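Local coordinates for protein 2''-aminoglycoside nucleotidyltransferase (Klebsiella pneumoniae, PDB 4WQK) that adenylates the 2''-hydroxyl group of kanamycin, gentamicin, tobramycin and related aminoglycosides with the aid of two magnesium ions, making bacteria resistant to these antibiotics, at residues A[10-15]-A[63-68]; A[32-37]-A[119-124]; A[68-73]-A[78-83]; A[127-132]-A[154-159]. All coordinates share one frame; numbering follows the deposited sequence.

Interaction 1 (A[10-15]-A[63-68])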
loop_
_atom_site.group_PDB
_atom_site.type_symbol
_atom_site.label_atom_id
_atom_site.label_comp_id
_atom_site.label_asym_id
_atom_site.label_seq_id
_atom_site.Cartn_x
_atom_site.Cartn_y
_atom_site.Cartn_z
ATOM N N ILE A 10 9.405 7.628 -5.644
ATOM C CA ILE A 10 8.340 6.788 -6.162
ATOM C C ILE A 10 8.477 6.682 -7.684
ATOM O O ILE A 10 8.406 5.569 -8.242
ATOM C CB ILE A 10 6.939 7.336 -5.779
ATOM C CG1 ILE A 10 6.698 7.122 -4.286
ATOM C CG2 ILE A 10 5.865 6.631 -6.590
ATOM C CD1 ILE A 10 5.474 7.915 -3.739
ATOM N N HIS A 11 8.680 7.813 -8.343
ATOM C CA HIS A 11 8.812 7.746 -9.814
ATOM C C HIS A 11 10.053 6.927 -10.202
ATOM O O HIS A 11 9.991 6.099 -11.164
ATOM C CB HIS A 11 8.877 9.141 -10.460
ATOM C CG HIS A 11 7.540 9.834 -10.521
ATOM N ND1 HIS A 11 7.303 10.863 -11.413
ATOM C CD2 HIS A 11 6.388 9.658 -9.835
ATOM C CE1 HIS A 11 6.056 11.286 -11.264
ATOM N NE2 HIS A 11 5.482 10.579 -10.300
ATOM N N LYS A 12 11.173 7.112 -9.515
ATOM C CA LYS A 12 12.357 6.286 -9.840
ATOM C C LYS A 12 12.123 4.792 -9.633
ATOM O O LYS A 12 12.552 3.977 -10.468
ATOM C CB LYS A 12 13.570 6.692 -9.008
ATOM C CG LYS A 12 14.202 7.985 -9.397
ATOM C CD LYS A 12 15.397 8.329 -8.494
ATOM C CE LYS A 12 16.097 9.587 -8.999
ATOM N NZ LYS A 12 16.483 10.446 -7.854
ATOM N N ILE A 13 11.491 4.400 -8.525
ATOM C CA ILE A 13 11.217 2.993 -8.263
ATOM C C ILE A 13 10.316 2.416 -9.343
ATOM O O ILE A 13 10.591 1.311 -9.877
ATOM C CB ILE A 13 10.574 2.829 -6.886
ATOM C CG1 ILE A 13 11.602 3.159 -5.816
ATOM C CG2 ILE A 13 10.090 1.403 -6.682
ATOM C CD1 ILE A 13 10.948 3.405 -4.440
ATOM N N LEU A 14 9.242 3.138 -9.688
ATOM C CA LEU A 14 8.294 2.601 -10.647
ATOM C C LEU A 14 8.914 2.567 -12.037
ATOM O O LEU A 14 8.584 1.665 -12.842
ATOM C CB LEU A 14 7.003 3.406 -10.658
ATOM C CG LEU A 14 6.274 3.292 -9.318
ATOM C CD1 LEU A 14 4.982 4.076 -9.472
ATOM C CD2 LEU A 14 5.945 1.844 -8.975
ATOM N N ALA A 15 9.809 3.508 -12.389
ATOM C CA ALA A 15 10.485 3.464 -13.697
ATOM C C ALA A 15 11.311 2.184 -13.788
ATOM O O ALA A 15 11.300 1.498 -14.827
ATOM C CB ALA A 15 11.357 4.649 -13.893
ATOM N N GLU A 63 18.685 -1.739 -4.320
ATOM C CA GLU A 63 20.147 -1.664 -4.323
ATOM C C GLU A 63 20.661 -0.754 -5.434
ATOM O O GLU A 63 21.645 -0.041 -5.242
ATOM C CB GLU A 63 20.743 -3.066 -4.451
ATOM C CG GLU A 63 20.462 -3.919 -3.208
ATOM C CD GLU A 63 20.737 -5.400 -3.412
ATOM O OE1 GLU A 63 21.629 -5.742 -4.224
ATOM O OE2 GLU A 63 20.057 -6.226 -2.753
ATOM N N MET A 64 20.025 -0.807 -6.603
ATOM C CA MET A 64 20.469 -0.021 -7.739
ATOM C C MET A 64 20.311 1.469 -7.429
ATOM O O MET A 64 21.105 2.297 -7.878
ATOM C CB MET A 64 19.666 -0.426 -8.981
ATOM C CG MET A 64 20.191 0.120 -10.266
ATOM S SD MET A 64 18.895 0.853 -11.221
ATOM C CE MET A 64 18.831 2.318 -10.240
ATOM N N LEU A 65 19.301 1.794 -6.644
ATOM C CA LEU A 65 19.013 3.175 -6.229
ATOM C C LEU A 65 19.829 3.603 -5.004
ATOM O O LEU A 65 19.658 4.717 -4.473
ATOM C CB LEU A 65 17.517 3.296 -5.951
ATOM C CG LEU A 65 16.629 3.273 -7.183
ATOM C CD1 LEU A 65 15.184 3.362 -6.760
ATOM C CD2 LEU A 65 16.965 4.423 -8.127
ATOM N N GLY A 66 20.708 2.725 -4.544
ATOM C CA GLY A 66 21.662 3.052 -3.485
ATOM C C GLY A 66 21.163 2.757 -2.081
ATOM O O GLY A 66 21.781 3.165 -1.097
ATOM N N GLY A 67 20.072 2.009 -1.985
ATOM C CA GLY A 67 19.516 1.661 -0.690
ATOM C C GLY A 67 19.811 0.241 -0.248
ATOM O O GLY A 67 20.621 -0.491 -0.847
ATOM N N ARG A 68 19.120 -0.171 0.805
ATOM C CA ARG A 68 19.370 -1.472 1.401
ATOM C C ARG A 68 18.124 -1.959 2.110
ATOM O O ARG A 68 17.262 -1.160 2.484
ATOM C CB ARG A 68 20.546 -1.395 2.371
ATOM C CG ARG A 68 20.310 -0.445 3.517
ATOM C CD ARG A 68 21.507 -0.399 4.475
ATOM N NE ARG A 68 21.739 -1.686 5.131
ATOM C CZ ARG A 68 21.082 -2.102 6.215
ATOM N NH1 ARG A 68 20.119 -1.344 6.743
ATOM N NH2 ARG A 68 21.359 -3.285 6.753
#

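Interaction 2 (A[32-37]-A[119-124])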
loop_
_atom_site.group_PDB
_atom_site.type_symbol
_atom_site.label_atom_id
_atom_site.label_comp_id
_atom_site.label_asym_id
_atom_site.label_seq_id
_atom_site.Cartn_x
_atom_site.Cartn_y
_atom_site.Cartn_z
ATOM N N ILE A 32 -3.894 6.162 -0.959
ATOM C CA ILE A 32 -5.040 7.061 -0.815
ATOM C C ILE A 32 -4.823 8.342 -1.650
ATOM O O ILE A 32 -5.693 8.733 -2.425
ATOM C CB ILE A 32 -5.285 7.420 0.675
ATOM C CG1 ILE A 32 -5.606 6.129 1.450
ATOM C CG2 ILE A 32 -6.384 8.494 0.830
ATOM C CD1 ILE A 32 -5.653 6.331 2.962
ATOM N N ASP A 33 -3.654 8.956 -1.514
ATOM C CA ASP A 33 -3.375 10.199 -2.247
ATOM C C ASP A 33 -3.302 9.927 -3.743
ATOM O O ASP A 33 -3.777 10.765 -4.520
ATOM C CB ASP A 33 -2.077 10.838 -1.752
ATOM C CG ASP A 33 -2.253 11.562 -0.423
ATOM O OD1 ASP A 33 -3.341 11.457 0.238
ATOM O OD2 ASP A 33 -1.300 12.273 -0.020
ATOM N N ALA A 34 -2.764 8.764 -4.118
ATOM C CA ALA A 34 -2.690 8.420 -5.545
ATOM C C ALA A 34 -4.104 8.255 -6.139
ATOM O O ALA A 34 -4.396 8.778 -7.224
ATOM C CB ALA A 34 -1.854 7.211 -5.725
ATOM N N ARG A 35 -4.982 7.523 -5.447
ATOM C CA ARG A 35 -6.334 7.353 -5.953
ATOM C C ARG A 35 -7.072 8.677 -6.002
ATOM O O ARG A 35 -7.918 8.921 -6.892
ATOM C CB ARG A 35 -7.120 6.361 -5.075
ATOM C CG ARG A 35 -6.684 4.943 -5.335
ATOM C CD ARG A 35 -7.575 3.901 -4.650
ATOM N NE ARG A 35 -7.111 2.612 -5.127
ATOM C CZ ARG A 35 -7.542 2.019 -6.236
ATOM N NH1 ARG A 35 -8.518 2.574 -6.968
ATOM N NH2 ARG A 35 -6.998 0.865 -6.611
ATOM N N LEU A 36 -6.820 9.562 -5.020
ATOM C CA LEU A 36 -7.454 10.869 -5.042
ATOM C C LEU A 36 -6.861 11.824 -6.110
ATOM O O LEU A 36 -7.510 12.764 -6.560
ATOM C CB LEU A 36 -7.367 11.554 -3.680
ATOM C CG LEU A 36 -8.124 10.743 -2.630
ATOM C CD1 LEU A 36 -7.830 11.398 -1.305
ATOM C CD2 LEU A 36 -9.617 10.783 -2.892
ATOM N N GLY A 37 -5.614 11.545 -6.477
ATOM C CA GLY A 37 -4.883 12.424 -7.375
ATOM C C GLY A 37 -4.475 13.713 -6.717
ATOM O O GLY A 37 -4.360 14.742 -7.381
ATOM N N ARG A 119 1.769 10.965 -13.184
ATOM C CA ARG A 119 2.156 9.608 -13.582
ATOM C C ARG A 119 1.070 8.649 -13.145
ATOM O O ARG A 119 0.789 8.541 -11.939
ATOM C CB ARG A 119 3.454 9.173 -12.888
ATOM C CG ARG A 119 3.985 7.837 -13.436
ATOM C CD ARG A 119 4.939 7.223 -12.458
ATOM N NE ARG A 119 5.849 6.245 -13.068
ATOM C CZ ARG A 119 5.529 5.018 -13.448
ATOM N NH1 ARG A 119 4.287 4.545 -13.319
ATOM N NH2 ARG A 119 6.481 4.247 -13.970
ATOM N N PRO A 120 0.493 7.896 -14.077
ATOM C CA PRO A 120 -0.411 6.820 -13.623
ATOM C C PRO A 120 0.341 5.761 -12.841
ATOM O O PRO A 120 1.496 5.397 -13.175
ATOM C CB PRO A 120 -0.976 6.247 -14.928
ATOM C CG PRO A 120 -0.773 7.380 -15.939
ATOM C CD PRO A 120 0.604 7.938 -15.538
ATOM N N VAL A 121 -0.293 5.254 -11.778
ATOM C CA VAL A 121 0.326 4.266 -10.912
ATOM C C VAL A 121 -0.676 3.226 -10.499
ATOM O O VAL A 121 -1.854 3.537 -10.250
ATOM C CB VAL A 121 0.958 4.856 -9.616
ATOM C CG1 VAL A 121 2.029 5.901 -9.944
ATOM C CG2 VAL A 121 -0.126 5.504 -8.668
ATOM N N ARG A 122 -0.214 1.993 -10.434
ATOM C CA ARG A 122 -0.980 0.948 -9.752
ATOM C C ARG A 122 -1.031 1.240 -8.252
ATOM O O ARG A 122 -0.036 1.584 -7.634
ATOM C CB ARG A 122 -0.372 -0.422 -10.022
ATOM C CG ARG A 122 -0.494 -0.908 -11.486
ATOM C CD ARG A 122 -0.099 -2.364 -11.596
ATOM N NE ARG A 122 -0.314 -2.927 -12.944
ATOM C CZ ARG A 122 0.652 -3.077 -13.845
ATOM N NH1 ARG A 122 1.911 -2.735 -13.574
ATOM N NH2 ARG A 122 0.357 -3.638 -15.025
ATOM N N CYS A 123 -2.192 0.953 -7.672
ATOM C CA CYS A 123 -2.327 1.092 -6.237
ATOM C C CYS A 123 -3.330 0.102 -5.717
ATOM O O CYS A 123 -4.226 -0.334 -6.418
ATOM C CB CYS A 123 -2.703 2.526 -5.878
ATOM S SG CYS A 123 -3.944 3.295 -6.965
ATOM N N ASN A 124 -3.129 -0.268 -4.444
ATOM C CA ASN A 124 -4.041 -1.226 -3.851
ATOM C C ASN A 124 -5.461 -0.642 -3.838
ATOM O O ASN A 124 -5.650 0.587 -3.816
ATOM C CB ASN A 124 -3.580 -1.579 -2.435
ATOM C CG ASN A 124 -2.314 -2.385 -2.457
ATOM O OD1 ASN A 124 -1.302 -2.008 -1.873
ATOM N ND2 ASN A 124 -2.352 -3.511 -3.168
#

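Interaction 3 (A[68-73]-A[78-83])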
loop_
_atom_site.group_PDB
_atom_site.type_symbol
_atom_site.label_atom_id
_atom_site.label_comp_id
_atom_site.label_asym_id
_atom_site.label_seq_id
_atom_site.Cartn_x
_atom_site.Cartn_y
_atom_site.Cartn_z
ATOM N N ARG A 68 19.120 -0.171 0.805
ATOM C CA ARG A 68 19.370 -1.472 1.401
ATOM C C ARG A 68 18.124 -1.959 2.110
ATOM O O ARG A 68 17.262 -1.160 2.484
ATOM C CB ARG A 68 20.546 -1.395 2.371
ATOM C CG ARG A 68 20.310 -0.445 3.517
ATOM C CD ARG A 68 21.507 -0.399 4.475
ATOM N NE ARG A 68 21.739 -1.686 5.131
ATOM C CZ ARG A 68 21.082 -2.102 6.215
ATOM N NH1 ARG A 68 20.119 -1.344 6.743
ATOM N NH2 ARG A 68 21.359 -3.285 6.753
ATOM N N VAL A 69 18.007 -3.278 2.266
ATOM C CA VAL A 69 16.957 -3.827 3.100
ATOM C C VAL A 69 17.399 -3.604 4.545
ATOM O O VAL A 69 18.532 -3.919 4.892
ATOM C CB VAL A 69 16.733 -5.328 2.862
ATOM C CG1 VAL A 69 15.858 -5.900 3.972
ATOM C CG2 VAL A 69 16.126 -5.560 1.485
ATOM N N MET A 70 16.508 -3.086 5.380
ATOM C CA MET A 70 16.852 -2.673 6.744
ATOM C C MET A 70 16.300 -3.582 7.847
ATOM O O MET A 70 16.915 -3.744 8.885
ATOM C CB MET A 70 16.349 -1.236 6.962
ATOM C CG MET A 70 16.500 -0.700 8.372
ATOM S SD MET A 70 15.488 0.779 8.589
ATOM C CE MET A 70 14.007 0.069 9.309
ATOM N N GLU A 71 15.134 -4.168 7.610
ATOM C CA GLU A 71 14.438 -4.896 8.663
ATOM C C GLU A 71 13.556 -5.914 7.966
ATOM O O GLU A 71 12.889 -5.604 6.974
ATOM C CB GLU A 71 13.629 -3.924 9.533
ATOM C CG GLU A 71 12.831 -4.533 10.656
ATOM C CD GLU A 71 12.413 -3.493 11.695
ATOM O OE1 GLU A 71 12.892 -2.338 11.598
ATOM O OE2 GLU A 71 11.626 -3.830 12.612
ATOM N N GLU A 72 13.583 -7.136 8.461
ATOM C CA GLU A 72 12.737 -8.189 7.951
ATOM C C GLU A 72 11.544 -8.258 8.890
ATOM O O GLU A 72 11.722 -8.266 10.087
ATOM C CB GLU A 72 13.508 -9.512 7.917
ATOM C CG GLU A 72 12.794 -10.645 7.260
ATOM C CD GLU A 72 12.642 -10.429 5.762
ATOM O OE1 GLU A 72 13.503 -9.751 5.172
ATOM O OE2 GLU A 72 11.635 -10.916 5.209
ATOM N N LEU A 73 10.333 -8.240 8.343
ATOM C CA LEU A 73 9.137 -8.324 9.173
ATOM C C LEU A 73 8.493 -9.685 8.987
ATOM O O LEU A 73 8.936 -10.465 8.137
ATOM C CB LEU A 73 8.158 -7.214 8.801
ATOM C CG LEU A 73 8.794 -5.825 8.714
ATOM C CD1 LEU A 73 7.933 -4.929 7.866
ATOM C CD2 LEU A 73 8.971 -5.237 10.083
ATOM N N LEU A 78 11.314 -3.803 5.477
ATOM C CA LEU A 78 11.563 -2.350 5.391
ATOM C C LEU A 78 12.863 -2.146 4.656
ATOM O O LEU A 78 13.848 -2.868 4.887
ATOM C CB LEU A 78 11.639 -1.673 6.772
ATOM C CG LEU A 78 10.468 -1.964 7.705
ATOM C CD1 LEU A 78 10.692 -1.304 9.095
ATOM C CD2 LEU A 78 9.154 -1.533 7.060
ATOM N N ALA A 79 12.851 -1.197 3.723
ATOM C CA ALA A 79 14.077 -0.781 3.049
ATOM C C ALA A 79 14.273 0.712 3.225
ATOM O O ALA A 79 13.313 1.460 3.474
ATOM C CB ALA A 79 14.004 -1.113 1.581
ATOM N N GLU A 80 15.525 1.154 3.161
ATOM C CA GLU A 80 15.786 2.586 3.169
ATOM C C GLU A 80 16.560 2.966 1.924
ATOM O O GLU A 80 17.442 2.244 1.482
ATOM C CB GLU A 80 16.550 3.037 4.430
ATOM C CG GLU A 80 17.902 2.417 4.629
ATOM C CD GLU A 80 18.630 3.012 5.827
ATOM O OE1 GLU A 80 18.088 2.960 6.960
ATOM O OE2 GLU A 80 19.745 3.550 5.625
ATOM N N ILE A 81 16.191 4.096 1.343
ATOM C CA ILE A 81 16.946 4.682 0.235
ATOM C C ILE A 81 17.155 6.134 0.637
ATOM O O ILE A 81 16.195 6.892 0.743
ATOM C CB ILE A 81 16.175 4.570 -1.090
ATOM C CG1 ILE A 81 15.828 3.107 -1.414
ATOM C CG2 ILE A 81 16.958 5.256 -2.242
ATOM C CD1 ILE A 81 14.938 2.976 -2.659
ATOM N N GLY A 82 18.399 6.500 0.915
ATOM C CA GLY A 82 18.694 7.812 1.457
ATOM C C GLY A 82 17.990 7.983 2.793
ATOM O O GLY A 82 18.092 7.112 3.666
ATOM N N ASP A 83 17.225 9.059 2.927
ATOM C CA ASP A 83 16.518 9.357 4.171
ATOM C C ASP A 83 15.106 8.787 4.160
ATOM O O ASP A 83 14.342 9.010 5.100
ATOM C CB ASP A 83 16.444 10.870 4.407
ATOM C CG ASP A 83 17.791 11.483 4.705
ATOM O OD1 ASP A 83 18.605 10.827 5.397
ATOM O OD2 ASP A 83 18.026 12.632 4.263
#

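Interaction 4 (A[127-132]-A[154-159])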
loop_
_atom_site.group_PDB
_atom_site.type_symbol
_atom_site.label_atom_id
_atom_site.label_comp_id
_atom_site.label_asym_id
_atom_site.label_seq_id
_atom_site.Cartn_x
_atom_site.Cartn_y
_atom_site.Cartn_z
ATOM N N GLU A 127 -10.768 -1.143 -0.829
ATOM C CA GLU A 127 -11.142 -2.163 0.164
ATOM C C GLU A 127 -9.903 -2.686 0.897
ATOM O O GLU A 127 -9.960 -2.900 2.119
ATOM C CB GLU A 127 -11.895 -3.302 -0.541
ATOM C CG GLU A 127 -13.252 -2.904 -1.046
ATOM C CD GLU A 127 -13.243 -2.225 -2.461
ATOM O OE1 GLU A 127 -12.193 -1.807 -3.062
ATOM O OE2 GLU A 127 -14.359 -2.089 -3.003
ATOM N N ALA A 128 -8.800 -2.901 0.175
ATOM C CA ALA A 128 -7.557 -3.334 0.809
ATOM C C ALA A 128 -6.983 -2.292 1.747
ATOM O O ALA A 128 -6.474 -2.626 2.823
ATOM C CB ALA A 128 -6.505 -3.720 -0.270
ATOM N N ILE A 129 -7.045 -1.034 1.323
ATOM C CA ILE A 129 -6.561 0.076 2.142
ATOM C C ILE A 129 -7.333 0.127 3.459
ATOM O O ILE A 129 -6.760 0.196 4.576
ATOM C CB ILE A 129 -6.688 1.397 1.364
ATOM C CG1 ILE A 129 -5.723 1.393 0.187
ATOM C CG2 ILE A 129 -6.473 2.623 2.264
ATOM C CD1 ILE A 129 -5.987 2.549 -0.811
ATOM N N ILE A 130 -8.650 0.033 3.364
ATOM C CA ILE A 130 -9.504 0.139 4.543
ATOM C C ILE A 130 -9.369 -1.120 5.429
ATOM O O ILE A 130 -9.325 -1.016 6.661
ATOM C CB ILE A 130 -10.954 0.371 4.093
ATOM C CG1 ILE A 130 -11.044 1.766 3.497
ATOM C CG2 ILE A 130 -11.943 0.214 5.262
ATOM C CD1 ILE A 130 -12.301 2.020 2.760
ATOM N N TRP A 131 -9.268 -2.306 4.818
ATOM C CA TRP A 131 -9.055 -3.536 5.552
ATOM C C TRP A 131 -7.852 -3.441 6.507
ATOM O O TRP A 131 -7.919 -3.925 7.633
ATOM C CB TRP A 131 -8.840 -4.671 4.553
ATOM C CG TRP A 131 -8.909 -6.073 5.061
ATOM C CD1 TRP A 131 -7.843 -6.917 5.302
ATOM C CD2 TRP A 131 -10.093 -6.845 5.301
ATOM N NE1 TRP A 131 -8.300 -8.158 5.672
ATOM C CE2 TRP A 131 -9.676 -8.140 5.714
ATOM C CE3 TRP A 131 -11.472 -6.574 5.239
ATOM C CZ2 TRP A 131 -10.588 -9.146 6.018
ATOM C CZ3 TRP A 131 -12.362 -7.556 5.545
ATOM C CH2 TRP A 131 -11.925 -8.852 5.926
ATOM N N ASP A 132 -6.757 -2.833 6.047
ATOM C CA ASP A 132 -5.585 -2.716 6.921
ATOM C C ASP A 132 -5.844 -1.855 8.130
ATOM O O ASP A 132 -5.256 -2.070 9.199
ATOM C CB ASP A 132 -4.388 -2.150 6.154
ATOM C CG ASP A 132 -3.384 -3.225 5.812
ATOM O OD1 ASP A 132 -3.559 -4.373 6.287
ATOM O OD2 ASP A 132 -2.446 -2.943 5.045
ATOM N N ARG A 154 -10.869 8.258 7.478
ATOM C CA ARG A 154 -12.154 8.831 7.106
ATOM C C ARG A 154 -12.153 9.256 5.647
ATOM O O ARG A 154 -13.170 9.116 4.997
ATOM C CB ARG A 154 -12.554 10.003 7.994
ATOM C CG ARG A 154 -13.083 9.573 9.340
ATOM C CD ARG A 154 -13.566 10.832 10.049
ATOM N NE ARG A 154 -13.465 10.661 11.517
ATOM C CZ ARG A 154 -14.454 10.414 12.380
ATOM N NH1 ARG A 154 -15.704 10.360 11.989
ATOM N NH2 ARG A 154 -14.176 10.265 13.657
ATOM N N LEU A 155 -11.018 9.701 5.129
ATOM C CA LEU A 155 -10.918 10.020 3.704
ATOM C C LEU A 155 -11.127 8.796 2.806
ATOM O O LEU A 155 -11.880 8.857 1.828
ATOM C CB LEU A 155 -9.569 10.641 3.443
ATOM C CG LEU A 155 -9.269 11.165 2.066
ATOM C CD1 LEU A 155 -10.474 11.984 1.553
ATOM C CD2 LEU A 155 -8.028 12.037 2.218
ATOM N N ALA A 156 -10.490 7.680 3.116
ATOM C CA ALA A 156 -10.722 6.425 2.408
ATOM C C ALA A 156 -12.194 6.002 2.526
ATOM O O ALA A 156 -12.811 5.593 1.541
ATOM C CB ALA A 156 -9.798 5.353 2.955
ATOM N N CYS A 157 -12.771 6.161 3.701
ATOM C CA CYS A 157 -14.171 5.767 3.814
ATOM C C CYS A 157 -15.116 6.686 3.054
ATOM O O CYS A 157 -16.098 6.193 2.486
ATOM C CB CYS A 157 -14.618 5.713 5.260
ATOM S SG CYS A 157 -13.761 4.482 6.307
ATOM N N THR A 158 -14.841 7.992 2.992
ATOM C CA THR A 158 -15.655 8.885 2.177
ATOM C C THR A 158 -15.556 8.466 0.693
ATOM O O THR A 158 -16.558 8.521 -0.047
ATOM C CB THR A 158 -15.202 10.321 2.341
ATOM O OG1 THR A 158 -15.411 10.708 3.700
ATOM C CG2 THR A 158 -15.985 11.268 1.471
ATOM N N SER A 159 -14.367 8.035 0.281
ATOM C CA SER A 159 -14.155 7.708 -1.130
ATOM C C SER A 159 -14.844 6.392 -1.512
ATOM O O SER A 159 -15.402 6.285 -2.614
ATOM C CB SER A 159 -12.654 7.637 -1.422
ATOM O OG SER A 159 -11.996 8.880 -1.137
#

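Interaction 1 (A[10-15]-A[63-68])
Ile13, in the middle of helix 5-19, and Leu65, just past the end of helix 55-64, bring their CA atoms to 8.1 Å of each other, the nearest approach of the two backbones, and the space between them is bridged by side chains alone. The CB of Leu65 points toward helix 5-19, and its two methyls meet different residues. CD1 of Leu65 meets CG1 of Ile13 at 3.7 Å, where the two side chains cross at about a right angle, while CD2 lies 4.2 Å from CB of Lys12. Lys12 therefore contributes only the root of its chain: beyond CB the methylenes run on extended and carry the ammonium away from the leucine. In Ile13, CG1 is turned anti to the carbonyl carbon (chi1 -69°), which presents this methylene to the leucine methyl. The backbone turns sharply directly after Leu65. Gly66, with phi 91°, closes helix 55-64 in a Schellman motif, and its N reaches back to O of Glu63 at 3.0 Å. The chain then enters strand 68-73, where Arg68 pairs with Glu80. The small, partly buried apolar contact joins helix 5-19 to the turn that follows helix 55-64, both in the N-terminal domain, with Ile13 also packed on Leu24, Leu65 on Ile81 of strand 76-81, and Leu14 and His11 turned to strand 119-121.

Interaction 2 (A[32-37]-A[119-124])
Arg35, near the C-terminal end of helix 28-36, reaches from the N-terminal domain, which has the nucleotidyltransferase fold, to the C-terminal domain and binds the backbone carbonyls of Cys123 and Asn124. Its NE donates to O of Asn124 at 2.8 Å, N-H...O angle 153°, with the acceptor lying in the guanidinium plane. NH2 of Arg35 turns to O of Cys123 at 3.0 Å; this bond is more bent, and the nitrogen stands above the plane of that carbonyl. A weak third bond, from NH2 of Arg35 to O of Asn124 at 3.1 Å, makes this oxygen shared by two nitrogens of one guanidinium. NH2 also forms a salt bridge with Glu113, and the guanidinium makes a cation-pi contact with Trp126, so charge and carbonyl bonds together should restrict its rotation. In one of the two conformers modelled for Cys123, its sulfur sits over one face of this guanidinium, toward the rim, a contact that is to that extent doubtful. The side chain of Asn124 has other partners: OD1 bonds to Thr49 and ND2 to the carbonyl of Ser107. Asp33 is likewise satisfied within its own domain, by Thr40 and His43. The contact thus ties together the two domains between which kanamycin binds. Apolar packing completes the interface, CB of Ala34 meeting CG2 of Val121 at 3.8 Å.

Interaction 3 (A[68-73]-A[78-83])
Leu78 faces both Met70 and Glu71 across an antiparallel pair of strands, and its side chain touches both and Leu73 as well. CB of Leu78 lies 3.9 Å from CE of Met70; chi1 of -52° sets CG anti to the carbonyl carbon, and at CG the chain forks into two methyls with different neighbours. CG itself has CD1 of Leu73 close by. CD2 of Leu78 comes to 3.7 Å from CD1 of Leu73, the two leucines crossing at about a right angle. CD1 of Leu78 lies on the other side, 3.6 Å from the terminal CE of Met70 and 3.5 Å from OE1 of Glu71, whose extended chain runs alongside the leucine and points the same way. The backbone explains why two residues meet one. O of Leu78 accepts from Met70 N at 2.7 Å and from Glu71 N at 3.3 Å, both donors reaching it from the same face of the carbonyl plane, and Leu78 N returns a bond to O of Glu71. Beyond the bulge the regular pairing resumes: Val69 and Ala79 form a non-hydrogen-bonded pair, and Arg68 and Glu80 exchange two bonds. CG of Arg68 touches CG of Glu80 at 3.9 Å. NH1 of Arg68 remains 4.8 Å from OE1 of Glu80, too far for a salt bridge, though the opposite charges probably attract. Leu78 also packs on Asp87, a magnesium ligand on the adjoining strand 84-93. Register slipping by one residue where Met70 and Glu71 share Leu78 makes this a classic beta bulge, set in the beta hairpin of strands 68-73 and 76-81.

Interaction 4 (A[127-132]-A[154-159])
Ile130 and Ala156 face each other where helix 126-139 passes helix 147-160, their CA atoms 6.7 Å apart. Both direct CB at the opposing helix, but the isoleucine does most of the reaching. With CG1 anti to the carbonyl carbon (chi1 -69°), its longer branch lies over the alanine: CG1 of Ile130 meets CB of Ala156 at 3.8 Å, and CD1 passes beside the short alanine side chain to the backbone, ending 3.8 Å from O of Ala156. Ile129, one residue earlier, meets the same methyl more loosely, through CG2, 4.4 Å from CB of Ala156. The short helical segments run roughly antiparallel, at 143°, with their axes 10.0 Å apart. The apolar contact lies within the C-terminal domain, between two helices covered by others: Val165 of helix 162-176 touches both Ile130 and Cys157, whereas Ile129 packs on Ala31 and Ile32 of helix 28-36, and Leu155 and Ser159 on Leu36 of that helix.

In the fold
Interactions 2 and 4 are buried, whereas interaction 1 is partly buried and interaction 3 lies at the surface. Interaction 2 spans the two domains; interactions 1 and 3 stay in the N-terminal one and interaction 4 in the C-terminal one. Arg68 is common to interactions 1 and 3, since the turn after helix 55-64 leads into the hairpin, and Leu65 packs against Ile81 there. Helix 28-36 links interaction 2 to interaction 4 through Ile32 on Ile129 and Leu36 on Leu155, while Leu14 brings helix 5-19 onto Val121. Chemistry follows structure: the side-chain contacts of 1 and 4 are apolar, interaction 2 sets a charged group on carbonyls, and interaction 3 rests on strand pairing.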